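Local structure of tegument protein UL51 (Human herpesvirus 1, 6T5A) at residues S52-D55 / T56-V60; A97-D100 / K101-L105; A111-L114 / Q115-S119. The protein probably helps virus particles leave the perinuclear space, supports secondary envelopment of capsids at trans-Golgi-derived membranes and maintains the shape of the assembly centre in host neurons. The protein carries 1 engineered substitution. All blocks are in the same frame, centred on the assembly; numbering follows the deposited sequence.

Contact 1: S52-D55 / T56-V60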
loop_
_atom_site.group_PDB
_atom_site.type_symbol
_atom_site.label_atom_id
_atom_site.label_comp_id
_atom_site.label_asym_id
_atom_site.label_seq_id
_atom_site.Cartn_x
_atom_site.Cartn_y
_atom_site.Cartn_z
ATOM N N SER A 52 0.605 -7.902 -25.480
ATOM C CA SER A 52 0.112 -9.264 -25.710
ATOM C C SER A 52 -0.979 -9.258 -26.767
ATOM O O SER A 52 -0.951 -10.092 -27.658
ATOM C CB SER A 52 -0.410 -9.892 -24.425
ATOM O OG SER A 52 -0.731 -11.251 -24.697
ATOM N N LEU A 53 -1.904 -8.284 -26.708
ATOM C CA LEU A 53 -2.974 -8.196 -27.701
ATOM C C LEU A 53 -2.373 -7.975 -29.100
ATOM O O LEU A 53 -2.851 -8.569 -30.055
ATOM C CB LEU A 53 -3.957 -7.080 -27.321
ATOM C CG LEU A 53 -5.209 -6.882 -28.188
ATOM C CD1 LEU A 53 -6.118 -8.123 -28.166
ATOM C CD2 LEU A 53 -6.010 -5.667 -27.692
ATOM N N ASP A 54 -1.305 -7.169 -29.201
ATOM C CA ASP A 54 -0.631 -6.882 -30.463
ATOM C C ASP A 54 0.114 -8.104 -30.981
ATOM O O ASP A 54 0.039 -8.389 -32.170
ATOM C CB ASP A 54 0.326 -5.687 -30.325
ATOM C CG ASP A 54 0.818 -5.221 -31.684
ATOM O OD1 ASP A 54 0.002 -4.665 -32.451
ATOM O OD2 ASP A 54 2.005 -5.444 -31.990
ATOM N N ASP A 55 0.847 -8.815 -30.100
ATOM C CA ASP A 55 1.562 -10.043 -30.465
ATOM C C ASP A 55 0.572 -11.104 -30.951
ATOM O O ASP A 55 0.823 -11.750 -31.982
ATOM C CB ASP A 55 2.337 -10.593 -29.253
ATOM C CG ASP A 55 3.628 -9.861 -28.936
ATOM O OD1 ASP A 55 3.947 -8.877 -29.646
ATOM O OD2 ASP A 55 4.328 -10.280 -27.993
ATOM N N THR A 56 -0.536 -11.302 -30.203
ATOM C CA THR A 56 -1.577 -12.273 -30.537
ATOM C C THR A 56 -2.179 -11.968 -31.892
ATOM O O THR A 56 -2.327 -12.892 -32.698
ATOM C CB THR A 56 -2.646 -12.349 -29.432
ATOM O OG1 THR A 56 -2.008 -12.803 -28.260
ATOM C CG2 THR A 56 -3.773 -13.330 -29.762
ATOM N N ARG A 57 -2.490 -10.682 -32.171
ATOM C CA ARG A 57 -3.045 -10.312 -33.484
ATOM C C ARG A 57 -2.050 -10.598 -34.629
ATOM O O ARG A 57 -2.462 -11.117 -35.672
ATOM C CB ARG A 57 -3.585 -8.870 -33.489
ATOM C CG ARG A 57 -4.921 -8.812 -32.717
ATOM C CD ARG A 57 -5.479 -7.428 -32.440
ATOM N NE ARG A 57 -6.773 -7.513 -31.753
ATOM C CZ ARG A 57 -7.429 -6.471 -31.247
ATOM N NH1 ARG A 57 -6.913 -5.247 -31.334
ATOM N NH2 ARG A 57 -8.601 -6.644 -30.641
ATOM N N ARG A 58 -0.749 -10.367 -34.402
ATOM C CA ARG A 58 0.296 -10.669 -35.396
ATOM C C ARG A 58 0.434 -12.192 -35.588
ATOM O O ARG A 58 0.611 -12.652 -36.716
ATOM C CB ARG A 58 1.639 -10.070 -34.973
ATOM C CG ARG A 58 1.696 -8.540 -35.110
ATOM C CD ARG A 58 2.995 -7.990 -34.564
ATOM N NE ARG A 58 4.132 -8.384 -35.396
ATOM C CZ ARG A 58 5.407 -8.202 -35.066
ATOM N NH1 ARG A 58 5.728 -7.649 -33.900
ATOM N NH2 ARG A 58 6.373 -8.581 -35.895
ATOM N N LEU A 59 0.329 -12.963 -34.482
ATOM C CA LEU A 59 0.417 -14.419 -34.512
ATOM C C LEU A 59 -0.812 -15.079 -35.146
ATOM O O LEU A 59 -0.672 -16.125 -35.760
ATOM C CB LEU A 59 0.669 -14.992 -33.117
ATOM C CG LEU A 59 2.082 -14.834 -32.576
ATOM C CD1 LEU A 59 2.069 -14.820 -31.067
ATOM C CD2 LEU A 59 3.001 -15.934 -33.100
ATOM N N VAL A 60 -2.005 -14.470 -34.995
ATOM C CA VAL A 60 -3.247 -14.947 -35.617
ATOM C C VAL A 60 -3.104 -14.781 -37.144
ATOM O O VAL A 60 -3.476 -15.690 -37.893
ATOM C CB VAL A 60 -4.515 -14.252 -35.030
ATOM C CG1 VAL A 60 -5.733 -14.434 -35.930
ATOM C CG2 VAL A 60 -4.824 -14.772 -33.621
#
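Leu53 lays its isobutyl end against one face of the Arg57 guanidinium, one helical turn further on. CD1 stands 3.5 Å above the guanidinium plane, displaced toward its rim, while CD2 of Leu53 comes to 3.8 Å from NH1 of Arg57. The two side chains cross obliquely: Leu53 holds CG anti to its backbone N (chi1 -176°), which swings the branch beneath the arginine head. On the next pair, Asp54 OD2 meets the aliphatic part of Arg58, 3.8 Å from CD, and not its charged end; the Arg58 chain bends at chi3 (68°), and OD2 of Asp54 remains 4.7 Å from NH1 of Arg58. Opposite charges at that separation may still attract weakly. All of this lies in the second half of helix 46-61, whose i to i+4 ladder carries the side chains: Thr56 N gives a nearly straight bond of 2.8 Å to Ser52 O, and Leu59 N a more bent one, also 2.8 Å, to Asp55 O. Leu59 folds its CD1 back over that same carbonyl, 3.4 Å from Asp55 O. Further out, Ser52 OG, Asp55 OD2 and Thr56 OG1 are hydrogen-bonded to polar side chains of the chain of another protein, so this face of the helix is part of an intermolecular interface. Arg58 and Leu59 both touch Met116 of helix 94-117, and Leu59 also packs against the other protein.

Contact 2: A97-D100 / K101-L105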
loop_
_atom_site.group_PDB
_atom_site.type_symbol
_atom_site.label_atom_id
_atom_site.label_comp_id
_atom_site.label_asym_id
_atom_site.label_seq_id
_atom_site.Cartn_x
_atom_site.Cartn_y
_atom_site.Cartn_z
ATOM N N ALA A 97 12.532 -32.292 -58.804
ATOM C CA ALA A 97 12.099 -30.928 -59.135
ATOM C C ALA A 97 10.931 -30.500 -58.237
ATOM O O ALA A 97 10.947 -29.383 -57.739
ATOM C CB ALA A 97 11.707 -30.823 -60.598
ATOM N N HIS A 98 9.963 -31.401 -57.982
ATOM C CA HIS A 98 8.820 -31.142 -57.090
ATOM C C HIS A 98 9.291 -30.931 -55.655
ATOM O O HIS A 98 8.848 -29.989 -55.015
ATOM C CB HIS A 98 7.800 -32.286 -57.143
ATOM C CG HIS A 98 6.988 -32.310 -58.395
ATOM N ND1 HIS A 98 6.070 -31.305 -58.686
ATOM C CD2 HIS A 98 6.948 -33.239 -59.377
ATOM C CE1 HIS A 98 5.531 -31.640 -59.848
ATOM N NE2 HIS A 98 6.030 -32.796 -60.304
ATOM N N GLN A 99 10.205 -31.803 -55.160
ATOM C CA GLN A 99 10.777 -31.703 -53.820
ATOM C C GLN A 99 11.494 -30.372 -53.627
ATOM O O GLN A 99 11.301 -29.742 -52.588
ATOM C CB GLN A 99 11.725 -32.870 -53.522
ATOM C CG GLN A 99 11.016 -34.218 -53.388
ATOM C CD GLN A 99 12.007 -35.357 -53.283
ATOM O OE1 GLN A 99 13.079 -35.350 -53.901
ATOM N NE2 GLN A 99 11.672 -36.373 -52.507
ATOM N N ASP A 100 12.265 -29.914 -54.640
ATOM C CA ASP A 100 12.972 -28.627 -54.585
ATOM C C ASP A 100 12.000 -27.459 -54.418
ATOM O O ASP A 100 12.262 -26.574 -53.616
ATOM C CB ASP A 100 13.883 -28.420 -55.813
ATOM C CG ASP A 100 14.612 -27.081 -55.793
ATOM O OD1 ASP A 100 15.628 -26.966 -55.075
ATOM O OD2 ASP A 100 14.143 -26.138 -56.470
ATOM N N LYS A 101 10.875 -27.471 -55.157
ATOM C CA LYS A 101 9.843 -26.434 -55.095
ATOM C C LYS A 101 9.202 -26.365 -53.694
ATOM O O LYS A 101 9.001 -25.272 -53.164
ATOM C CB LYS A 101 8.776 -26.692 -56.168
ATOM C CG LYS A 101 7.758 -25.565 -56.335
ATOM C CD LYS A 101 6.689 -25.925 -57.371
ATOM C CE LYS A 101 5.676 -24.820 -57.604
ATOM N NZ LYS A 101 4.721 -24.673 -56.471
ATOM N N MET A 102 8.876 -27.534 -53.109
ATOM C CA MET A 102 8.269 -27.622 -51.784
ATOM C C MET A 102 9.234 -27.204 -50.692
ATOM O O MET A 102 8.816 -26.523 -49.742
ATOM C CB MET A 102 7.668 -29.013 -51.525
ATOM C CG MET A 102 6.442 -29.304 -52.375
ATOM S SD MET A 102 5.095 -28.142 -52.039
ATOM C CE MET A 102 5.108 -27.141 -53.544
ATOM N N ARG A 103 10.525 -27.596 -50.839
ATOM C CA ARG A 103 11.591 -27.238 -49.895
ATOM C C ARG A 103 11.830 -25.733 -49.894
ATOM O O ARG A 103 11.959 -25.149 -48.822
ATOM C CB ARG A 103 12.897 -28.001 -50.169
ATOM C CG ARG A 103 12.837 -29.454 -49.734
ATOM C CD ARG A 103 14.195 -30.131 -49.801
ATOM N NE ARG A 103 14.079 -31.584 -49.655
ATOM C CZ ARG A 103 14.483 -32.463 -50.564
ATOM N NH1 ARG A 103 15.058 -32.051 -51.689
ATOM N NH2 ARG A 103 14.335 -33.766 -50.350
ATOM N N ARG A 104 11.835 -25.099 -51.078
ATOM C CA ARG A 104 12.034 -23.648 -51.192
ATOM C C ARG A 104 10.867 -22.843 -50.600
ATOM O O ARG A 104 11.108 -21.836 -49.924
ATOM C CB ARG A 104 12.309 -23.225 -52.643
ATOM C CG ARG A 104 13.690 -23.647 -53.130
ATOM C CD ARG A 104 13.934 -23.224 -54.570
ATOM N NE ARG A 104 15.201 -23.758 -55.076
ATOM C CZ ARG A 104 16.379 -23.160 -54.935
ATOM N NH1 ARG A 104 16.469 -21.988 -54.315
ATOM N NH2 ARG A 104 17.478 -23.727 -55.416
ATOM N N LEU A 105 9.612 -23.273 -50.852
ATOM C CA LEU A 105 8.452 -22.570 -50.309
ATOM C C LEU A 105 8.410 -22.699 -48.781
ATOM O O LEU A 105 8.173 -21.694 -48.106
ATOM C CB LEU A 105 7.129 -22.994 -50.986
ATOM C CG LEU A 105 5.819 -22.263 -50.537
ATOM C CD1 LEU A 105 5.891 -20.734 -50.740
ATOM C CD2 LEU A 105 4.600 -22.823 -51.254
#
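Asp100 OD2 receives NE of Arg104 in a salt bridge of 3.0 Å, an i to i+4 ion pair along the surface of helix 94-117. The carboxylate oxygen lies at the edge of the guanidinium, only 5° out of its plane, and accepts on its syn side with the donor 22° out of the carboxylate plane. With the two planes 63° apart, both carboxylate oxygens approach NE rather than NE and NH2 in a two-pronged grip; OD1 of Asp100 is 3.2 Å from NE of Arg104, and the bond goes to OD2. Asp100 directs CG anti to its backbone N (chi1 179°), and Arg104 extends from CG to NE, which brings the acid across the arginine shaft, with CD of Arg104 also 3.5 Å from OD2 of Asp100. The ion pair would probably steady both groups on this exposed side. One residue earlier, Gln99 and Arg103 lie alongside each other and point the same way, their amide and guanidinium planes inclined to each other. Beneath them the helical ladder continues, with Arg103 N bonded to Gln99 O at 2.9 Å. The neighbouring side of the helix faces helix 63-82: His98 touches Leu79, while Met102 reaches Asn75 and Leu76. Arg103 packs through its head group on the aliphatic root of Gln99, whose CB stands 3.8 Å above one face of the Arg103 guanidinium, offset toward the rim.

Contact 3: A111-L114 / Q115-S119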
loop_
_atom_site.group_PDB
_atom_site.type_symbol
_atom_site.label_atom_id
_atom_site.label_comp_id
_atom_site.label_asym_id
_atom_site.label_seq_id
_atom_site.Cartn_x
_atom_site.Cartn_y
_atom_site.Cartn_z
ATOM N N ALA A 111 11.544 -18.586 -42.973
ATOM C CA ALA A 111 12.272 -17.311 -42.915
ATOM C C ALA A 111 11.381 -16.152 -42.438
ATOM O O ALA A 111 11.826 -15.358 -41.612
ATOM C CB ALA A 111 12.883 -16.979 -44.273
ATOM N N THR A 112 10.125 -16.069 -42.940
ATOM C CA THR A 112 9.160 -15.026 -42.561
ATOM C C THR A 112 8.725 -15.164 -41.093
ATOM O O THR A 112 8.581 -14.151 -40.399
ATOM C CB THR A 112 7.985 -14.996 -43.547
ATOM O OG1 THR A 112 8.515 -14.957 -44.866
ATOM C CG2 THR A 112 7.063 -13.794 -43.339
ATOM N N ILE A 113 8.506 -16.417 -40.629
ATOM C CA ILE A 113 8.118 -16.707 -39.246
ATOM C C ILE A 113 9.271 -16.319 -38.313
ATOM O O ILE A 113 9.032 -15.652 -37.306
ATOM C CB ILE A 113 7.671 -18.189 -39.062
ATOM C CG1 ILE A 113 6.377 -18.477 -39.856
ATOM C CG2 ILE A 113 7.517 -18.557 -37.566
ATOM C CD1 ILE A 113 6.057 -19.966 -40.090
ATOM N N LEU A 114 10.517 -16.693 -38.676
ATOM C CA LEU A 114 11.706 -16.369 -37.879
ATOM C C LEU A 114 11.940 -14.868 -37.747
ATOM O O LEU A 114 12.358 -14.427 -36.679
ATOM C CB LEU A 114 12.963 -17.056 -38.420
ATOM C CG LEU A 114 13.026 -18.581 -38.271
ATOM C CD1 LEU A 114 14.060 -19.174 -39.226
ATOM C CD2 LEU A 114 13.309 -18.987 -36.840
ATOM N N GLN A 115 11.651 -14.090 -38.807
ATOM C CA GLN A 115 11.797 -12.634 -38.820
ATOM C C GLN A 115 10.812 -11.984 -37.837
ATOM O O GLN A 115 11.196 -11.068 -37.105
ATOM C CB GLN A 115 11.627 -12.088 -40.248
ATOM C CG GLN A 115 12.054 -10.630 -40.417
ATOM C CD GLN A 115 12.009 -10.151 -41.852
ATOM O OE1 GLN A 115 11.443 -10.793 -42.752
ATOM N NE2 GLN A 115 12.608 -8.996 -42.096
ATOM N N MET A 116 9.562 -12.488 -37.792
ATOM C CA MET A 116 8.532 -12.021 -36.858
ATOM C C MET A 116 8.919 -12.347 -35.403
ATOM O O MET A 116 8.786 -11.482 -34.541
ATOM C CB MET A 116 7.160 -12.607 -37.217
ATOM C CG MET A 116 6.046 -12.179 -36.277
ATOM S SD MET A 116 4.535 -13.156 -36.444
ATOM C CE MET A 116 5.117 -14.766 -35.964
ATOM N N TYR A 117 9.411 -13.573 -35.139
ATOM C CA TYR A 117 9.822 -13.995 -33.801
ATOM C C TYR A 117 11.096 -13.293 -33.335
ATOM O O TYR A 117 11.127 -12.746 -32.231
ATOM C CB TYR A 117 10.002 -15.518 -33.739
ATOM C CG TYR A 117 8.746 -16.275 -33.368
ATOM C CD1 TYR A 117 7.847 -16.699 -34.342
ATOM C CD2 TYR A 117 8.459 -16.582 -32.038
ATOM C CE1 TYR A 117 6.693 -17.411 -34.004
ATOM C CE2 TYR A 117 7.323 -17.316 -31.693
ATOM C CZ TYR A 117 6.437 -17.716 -32.677
ATOM O OH TYR A 117 5.308 -18.414 -32.326
ATOM N N MET A 118 12.141 -13.320 -34.173
ATOM C CA MET A 118 13.446 -12.711 -33.906
ATOM C C MET A 118 13.521 -11.376 -34.646
ATOM O O MET A 118 14.139 -11.278 -35.715
ATOM C CB MET A 118 14.594 -13.660 -34.324
ATOM C CG MET A 118 14.503 -15.050 -33.704
ATOM S SD MET A 118 15.194 -16.338 -34.780
ATOM C CE MET A 118 16.943 -16.195 -34.367
ATOM N N SER A 119 12.837 -10.361 -34.094
ATOM C CA SER A 119 12.786 -9.010 -34.651
ATOM C C SER A 119 14.079 -8.234 -34.388
ATOM O O SER A 119 14.810 -8.533 -33.443
ATOM C CB SER A 119 11.587 -8.248 -34.096
ATOM O OG SER A 119 10.371 -8.872 -34.475
#
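Ile113 and Tyr117 form the close-packed side, lying side by side and pointing the same way, with the methyl CG2 of Ile113 3.7 Å from CD1 of the Tyr117 ring. CG2 stands anti to the backbone N of Ile113, which sets it beside the CD1-CE1 bond of the ring. Ile113 O lies in the plane of the ring at its edge, 3.4 Å from CD1 of Tyr117. The same oxygen, Ile113 O, takes the backbone bond from Tyr117 N at 3.0 Å. Outside the segments, the phenol OH is hydrogen-bonded to a polar side chain of the chain of another protein, whose apolar side chains also pack on Ile113 and Leu114. Thr112 and Ile113 touch Leu65 of helix 63-82, while Met116 and Tyr117 meet Leu59 of helix 46-61. These turns are the C-terminal end of helix 94-117: Met118 is the first residue to leave helical backbone angles, yet its N still closes a bond of 2.7 Å to Leu114 O. Leu114 and Met118 run alongside each other, joined through CD2 of Leu114 at 3.8 Å from SD of Met118, whose chain bends at chi2 and chi3. The outer side is looser. Gln115, exposed, stretches outward beyond CG, and its CB brushes Ala111 O at 3.5 Å. Past the helix, the poorly ordered Ser119 makes a weak bond of 3.1 Å from OG to Met116 O.

Overall arrangement
From the N terminus, the chain passes through strand 28-38 into helix 46-61, which carries contact 1, then through helix 63-82 and an unmodelled gap into helix 94-117, which carries contact 2 and, further along, contact 3. Each contact joins successive turns of a single helix, so none closes a loop, and the three follow in series without nesting or crossing. Contacts 1 and 3 touch: Leu59 CD2 comes within 3.5 Å of Tyr117 OH, bringing the end of helix 94-117 back to helix 46-61. Contacts 2 and 3 share one helix, their centres about 21 Å apart, and both pack on helix 63-82. Contacts 1 and 3 also face another protein.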